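Local coordinates for phosphate-binding protein PstS (Borrelia burgdorferi, PDB 4N13), which binds inorganic phosphate with micromolar affinity and serves as the solute-binding component of an ABC transporter that imports phosphate, at residues A[31-36]-A[243-248]; A[175-180]-A[198-203]. One frame throughout, in Å; residues are numbered along the deposited sequence.

Overall arrangement
The two contacts sit on opposite sides of the chain's centre, with centres about 39 Å apart and nearest atoms about 26 Å apart, and they share no helix or strand. Contact 1 joins helix 23-36 to the end of helix 237-246, an early helix to a late one, 207 residues apart in sequence; contact 2, much more local, lies within the long span that contact 1 closes and sets helix 170-179 against the turn leading into strand 201-205. Each is half buried. Contact 1 is dominated by aromatic rings, contact 2 by aliphatic carbons of leucine, threonine and lysine. Neither has a hydrogen bond between its segments, and both lie away from the predicted phosphate site.

Contact 1: residues A[31-36]-A[243-248]; sequences LRYDKI and IDFMTS. Unlike the reference sequence in segment 31-36: D34 (reference Asn).
F245 reaches from helix 237-246 to Y33, R32 and I36 of helix 23-36, and every contact between the two segments runs through it. The aromatic part comes first. The CB of Y33 lies over one face of the F245 ring, a CH-pi contact 4.0 Å from the ring centroid and offset toward the rim. The two rings are oblique to each other, with centroids 5.4 Å apart and planes at 47°. The two side chains run antiparallel past one another, and Y33 CD1 lies 3.6 Å from F245 CB. Both residues hold CG trans to the backbone N (chi1 -178° in Y33, 178° in F245), the setting that sends each side chain across the gap between the helices.

Aliphatic contacts add to this. I36 CD1 approaches CE1 of F245 at 3.8 Å, and R32 CB lies 4.0 Å from F245 CZ. Beyond CB the arginine chain leads away from the ring, and it touches T250, I254 and E257 of helix 249-257. M29 and T250 are further neighbours of F245.

Polar bonds stay within each side of the interface or go to neighbours. The Y33 hydroxyl is bonded to N37. S248 N donates to F245 O at 3.1 Å, which ties the chain turn after F245 to the helix that carries it. In one of its two conformers S248 OG also approaches F245 O and G251 N, the latter as a cap on the next helix, but its bond to F245 O is doubtful.

Helix-helix packing through an oblique aromatic pair, here at the flank of one lobe of a class II periplasmic binding protein, joins an early helix to a late one.

Contact 2: residues A[175-180]-A[198-203]; sequences EKTSLT and KGLNIL
A Schellman motif at G199 ends helix 192-197 and turns the chain into strand 201-205, and the residues flanking this glycine, K198 and L200, rest against the last turns of helix 170-179. L200 is the inner one. Its CD1 branch meets T177 CG2 at 3.9 Å, and its CD2 branch reaches the helix backbone at S178 CA, 3.8 Å away; the side chains of L200 and T177 lie obliquely across each other. I92 of strand 80-93 touches both.

Farther out, K198 lays its aliphatic chain alongside S178. The bend at chi2 (71°) brings K198 CE to 3.5 Å from S178 OG, while K198 CG and CE both pass S178 CB. The serine hydroxyl turns back to its own helix and donates to E175 O at 2.7 Å, tilted 22° from the carbonyl plane. T177 OG1 likewise bonds within its own helix, to V173 O.

K198 NZ and E175 OE1 remain 5.0 Å apart, too far for contact, although their opposite charges may attract weakly; the like-charged E172 also lies close to the E175 carboxylate. With both hydroxyls bonded within helix 170-179, cohesion between the segments rests mainly on van der Waals contact.

Contact 1: residues A[31-36]-A[243-248]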
loop_
_atom_site.group_PDB
_atom_site.type_symbol
_atom_site.label_atom_id
_atom_site.label_comp_id
_atom_site.label_asym_id
_atom_site.label_seq_id
_atom_site.Cartn_x
_atom_site.Cartn_y
_atom_site.Cartn_z
ATOM N N LEU A 31 5.992 20.044 10.268
ATOM C CA LEU A 31 5.989 21.493 10.148
ATOM C C LEU A 31 4.635 22.091 10.507
ATOM O O LEU A 31 4.571 23.158 11.113
ATOM C CB LEU A 31 6.457 21.921 8.759
ATOM C CG LEU A 31 7.979 21.734 8.577
ATOM C CD1 LEU A 31 8.390 21.760 7.128
ATOM C CD2 LEU A 31 8.766 22.771 9.362
ATOM N N ARG A 32 3.553 21.390 10.201
ATOM C CA ARG A 32 2.244 21.900 10.582
ATOM C C ARG A 32 1.963 21.734 12.065
ATOM O O ARG A 32 1.349 22.616 12.677
ATOM C CB ARG A 32 1.183 21.290 9.692
ATOM C CG ARG A 32 1.389 21.820 8.271
ATOM C CD ARG A 32 0.304 21.472 7.322
ATOM N NE ARG A 32 -0.925 22.167 7.643
ATOM C CZ ARG A 32 -2.052 21.966 6.986
ATOM N NH1 ARG A 32 -2.080 21.085 5.995
ATOM N NH2 ARG A 32 -3.138 22.633 7.323
ATOM N N TYR A 33 2.432 20.644 12.668
ATOM C CA TYR A 33 2.257 20.497 14.113
ATOM C C TYR A 33 3.032 21.595 14.853
ATOM O O TYR A 33 2.593 22.071 15.912
ATOM C CB TYR A 33 2.634 19.080 14.607
ATOM C CG TYR A 33 2.384 18.948 16.096
ATOM C CD1 TYR A 33 1.098 19.056 16.601
ATOM C CD2 TYR A 33 3.439 18.791 16.991
ATOM C CE1 TYR A 33 0.848 19.008 17.969
ATOM C CE2 TYR A 33 3.213 18.732 18.350
ATOM C CZ TYR A 33 1.910 18.856 18.835
ATOM O OH TYR A 33 1.689 18.830 20.188
ATOM N N ASP A 34 4.156 22.033 14.293
ATOM C CA ASP A 34 4.942 23.087 14.906
ATOM C C ASP A 34 4.151 24.395 15.027
ATOM O O ASP A 34 4.446 25.187 15.918
ATOM C CB ASP A 34 6.255 23.306 14.149
ATOM C CG ASP A 34 7.081 24.393 14.767
ATOM O OD1 ASP A 34 7.661 24.155 15.848
ATOM O OD2 ASP A 34 7.127 25.496 14.185
ATOM N N LYS A 35 3.153 24.612 14.159
ATOM C CA LYS A 35 2.288 25.791 14.269
ATOM C C LYS A 35 1.422 25.728 15.517
ATOM O O LYS A 35 1.014 26.765 16.034
ATOM C CB LYS A 35 1.382 25.925 13.036
ATOM C CG LYS A 35 2.105 26.036 11.712
ATOM C CD LYS A 35 2.923 27.297 11.618
ATOM C CE LYS A 35 2.047 28.531 11.682
ATOM N NZ LYS A 35 2.854 29.740 11.378
ATOM N N ILE A 36 1.099 24.514 15.969
ATOM C CA ILE A 36 0.290 24.298 17.164
ATOM C C ILE A 36 1.134 24.263 18.437
ATOM O O ILE A 36 0.780 24.858 19.449
ATOM C CB ILE A 36 -0.479 22.968 17.020
ATOM C CG1 ILE A 36 -1.498 23.098 15.886
ATOM C CG2 ILE A 36 -1.150 22.580 18.334
ATOM C CD1 ILE A 36 -2.159 21.790 15.463
ATOM N N ILE A 243 1.180 11.958 17.908
ATOM C CA ILE A 243 0.338 10.908 17.352
ATOM C C ILE A 243 -1.107 11.385 17.222
ATOM O O ILE A 243 -1.771 11.117 16.211
ATOM C CB ILE A 243 0.449 9.624 18.193
ATOM C CG1 ILE A 243 1.880 9.097 18.089
ATOM C CG2 ILE A 243 -0.616 8.619 17.765
ATOM C CD1 ILE A 243 2.174 7.895 18.944
ATOM N N ASP A 244 -1.582 12.113 18.223
ATOM C CA ASP A 244 -2.921 12.691 18.171
ATOM C C ASP A 244 -3.061 13.647 16.987
ATOM O O ASP A 244 -4.099 13.676 16.319
ATOM C CB ASP A 244 -3.217 13.409 19.480
ATOM C CG ASP A 244 -4.549 14.104 19.473
ATOM O OD1 ASP A 244 -5.579 13.407 19.471
ATOM O OD2 ASP A 244 -4.560 15.349 19.456
ATOM N N PHE A 245 -2.008 14.385 16.655
ATOM C CA PHE A 245 -2.042 15.235 15.467
ATOM C C PHE A 245 -2.067 14.407 14.181
ATOM O O PHE A 245 -2.809 14.709 13.244
ATOM C CB PHE A 245 -0.862 16.209 15.454
ATOM C CG PHE A 245 -0.839 17.076 14.224
ATOM C CD1 PHE A 245 -1.692 18.171 14.112
ATOM C CD2 PHE A 245 -0.005 16.783 13.164
ATOM C CE1 PHE A 245 -1.693 18.954 12.977
ATOM C CE2 PHE A 245 -0.014 17.568 12.025
ATOM C CZ PHE A 245 -0.859 18.657 11.937
ATOM N N MET A 246 -1.270 13.345 14.124
ATOM C CA MET A 246 -1.207 12.486 12.939
ATOM C C MET A 246 -2.575 11.922 12.553
ATOM O O MET A 246 -2.865 11.748 11.367
ATOM C CB MET A 246 -0.223 11.333 13.146
ATOM C CG MET A 246 1.244 11.766 13.217
ATOM S SD MET A 246 2.355 10.344 13.320
ATOM C CE MET A 246 2.175 9.710 11.623
ATOM N N THR A 247 -3.375 11.596 13.565
ATOM C CA THR A 247 -4.677 10.973 13.363
ATOM C C THR A 247 -5.833 11.994 13.425
ATOM O O THR A 247 -6.983 11.617 13.392
ATOM C CB THR A 247 -4.901 9.826 14.371
ATOM O OG1 THR A 247 -4.832 10.333 15.704
ATOM C CG2 THR A 247 -3.833 8.753 14.198
ATOM N N SER A 248 -5.494 13.274 13.512
ATOM C CA SER A 248 -6.464 14.365 13.484
ATOM C C SER A 248 -6.913 14.642 12.048
ATOM O O SER A 248 -6.264 14.234 11.089
ATOM C CB SER A 248 -5.826 15.645 14.035
ATOM O OG SER A 248 -4.881 16.166 13.099
#

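Contact 2: residues A[175-180]-A[198-203]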
loop_
_atom_site.group_PDB
_atom_site.type_symbol
_atom_site.label_atom_id
_atom_site.label_comp_id
_atom_site.label_asym_id
_atom_site.label_seq_id
_atom_site.Cartn_x
_atom_site.Cartn_y
_atom_site.Cartn_z
ATOM N N GLU A 175 -1.680 3.212 -19.915
ATOM C CA GLU A 175 -1.530 3.300 -21.358
ATOM C C GLU A 175 -1.363 1.931 -22.001
ATOM O O GLU A 175 -1.990 1.610 -23.009
ATOM C CB GLU A 175 -0.362 4.203 -21.745
ATOM C CG GLU A 175 -0.329 4.467 -23.248
ATOM C CD GLU A 175 0.672 5.529 -23.643
ATOM O OE1 GLU A 175 0.339 6.721 -23.500
ATOM O OE2 GLU A 175 1.784 5.176 -24.082
ATOM N N LYS A 176 -0.536 1.095 -21.399
ATOM C CA LYS A 176 -0.283 -0.228 -21.937
ATOM C C LYS A 176 -1.565 -1.080 -21.920
ATOM O O LYS A 176 -1.847 -1.805 -22.861
ATOM C CB LYS A 176 0.848 -0.921 -21.157
ATOM C CG LYS A 176 1.283 -2.262 -21.741
ATOM C CD LYS A 176 1.995 -2.156 -23.080
ATOM C CE LYS A 176 3.358 -1.505 -22.977
ATOM N NZ LYS A 176 4.009 -1.406 -24.315
ATOM N N THR A 177 -2.341 -0.992 -20.845
ATOM C CA THR A 177 -3.575 -1.757 -20.733
ATOM C C THR A 177 -4.542 -1.306 -21.843
ATOM O O THR A 177 -5.207 -2.134 -22.481
ATOM C CB THR A 177 -4.205 -1.569 -19.341
ATOM O OG1 THR A 177 -3.310 -2.075 -18.348
ATOM C CG2 THR A 177 -5.504 -2.324 -19.229
ATOM N N SER A 178 -4.582 -0.006 -22.103
ATOM C CA SER A 178 -5.460 0.542 -23.131
ATOM C C SER A 178 -5.087 0.063 -24.529
ATOM O O SER A 178 -5.942 -0.004 -25.398
ATOM C CB SER A 178 -5.477 2.070 -23.053
ATOM O OG SER A 178 -4.353 2.687 -23.655
ATOM N N LEU A 179 -3.820 -0.305 -24.729
ATOM C CA LEU A 179 -3.318 -0.715 -26.034
ATOM C C LEU A 179 -3.170 -2.210 -26.195
ATOM O O LEU A 179 -2.970 -2.664 -27.311
ATOM C CB LEU A 179 -1.952 -0.069 -26.291
ATOM C CG LEU A 179 -1.957 1.433 -26.580
ATOM C CD1 LEU A 179 -0.540 1.955 -26.669
ATOM C CD2 LEU A 179 -2.746 1.726 -27.868
ATOM N N THR A 180 -3.274 -2.985 -25.111
ATOM C CA THR A 180 -2.948 -4.404 -25.155
ATOM C C THR A 180 -4.217 -5.220 -24.942
ATOM O O THR A 180 -4.878 -5.076 -23.918
ATOM C CB THR A 180 -1.923 -4.745 -24.059
ATOM O OG1 THR A 180 -0.755 -3.922 -24.197
ATOM C CG2 THR A 180 -1.506 -6.161 -24.141
ATOM N N LYS A 198 -9.718 6.798 -19.182
ATOM C CA LYS A 198 -9.124 6.073 -20.308
ATOM C C LYS A 198 -10.024 4.921 -20.806
ATOM O O LYS A 198 -9.721 4.262 -21.800
ATOM C CB LYS A 198 -7.759 5.529 -19.878
ATOM C CG LYS A 198 -6.853 5.062 -20.980
ATOM C CD LYS A 198 -6.319 6.250 -21.786
ATOM C CE LYS A 198 -5.057 5.892 -22.538
ATOM N NZ LYS A 198 -4.603 7.013 -23.420
ATOM N N GLY A 199 -11.137 4.680 -20.121
ATOM C CA GLY A 199 -12.083 3.669 -20.543
ATOM C C GLY A 199 -11.740 2.253 -20.110
ATOM O O GLY A 199 -12.253 1.291 -20.678
ATOM N N LEU A 200 -10.934 2.117 -19.061
ATOM C CA LEU A 200 -10.557 0.797 -18.578
ATOM C C LEU A 200 -11.519 0.344 -17.504
ATOM O O LEU A 200 -12.424 1.079 -17.150
ATOM C CB LEU A 200 -9.112 0.796 -18.080
ATOM C CG LEU A 200 -8.136 1.330 -19.129
ATOM C CD1 LEU A 200 -6.718 1.347 -18.538
ATOM C CD2 LEU A 200 -8.183 0.541 -20.443
ATOM N N ASN A 201 -11.384 -0.900 -17.057
ATOM C CA ASN A 201 -12.239 -1.446 -16.009
ATOM C C ASN A 201 -11.449 -1.786 -14.762
ATOM O O ASN A 201 -10.460 -2.476 -14.855
ATOM C CB ASN A 201 -12.952 -2.710 -16.492
ATOM C CG ASN A 201 -14.176 -3.042 -15.621
ATOM O OD1 ASN A 201 -15.130 -2.269 -15.559
ATOM N ND2 ASN A 201 -14.100 -4.128 -14.880
ATOM N N ILE A 202 -11.921 -1.328 -13.605
ATOM C CA ILE A 202 -11.330 -1.678 -12.322
ATOM C C ILE A 202 -12.059 -2.891 -11.764
ATOM O O ILE A 202 -13.282 -2.882 -11.624
ATOM C CB ILE A 202 -11.474 -0.521 -11.320
ATOM C CG1 ILE A 202 -10.748 0.727 -11.839
ATOM C CG2 ILE A 202 -10.926 -0.937 -9.953
ATOM C CD1 ILE A 202 -11.126 2.007 -11.147
ATOM N N LEU A 203 -11.316 -3.935 -11.422
ATOM C CA LEU A 203 -11.899 -5.147 -10.882
ATOM C C LEU A 203 -12.285 -4.994 -9.421
ATOM O O LEU A 203 -11.571 -4.372 -8.630
ATOM C CB LEU A 203 -10.908 -6.308 -10.979
ATOM C CG LEU A 203 -10.563 -6.791 -12.374
ATOM C CD1 LEU A 203 -9.486 -7.852 -12.319
ATOM C CD2 LEU A 203 -11.789 -7.283 -13.138
#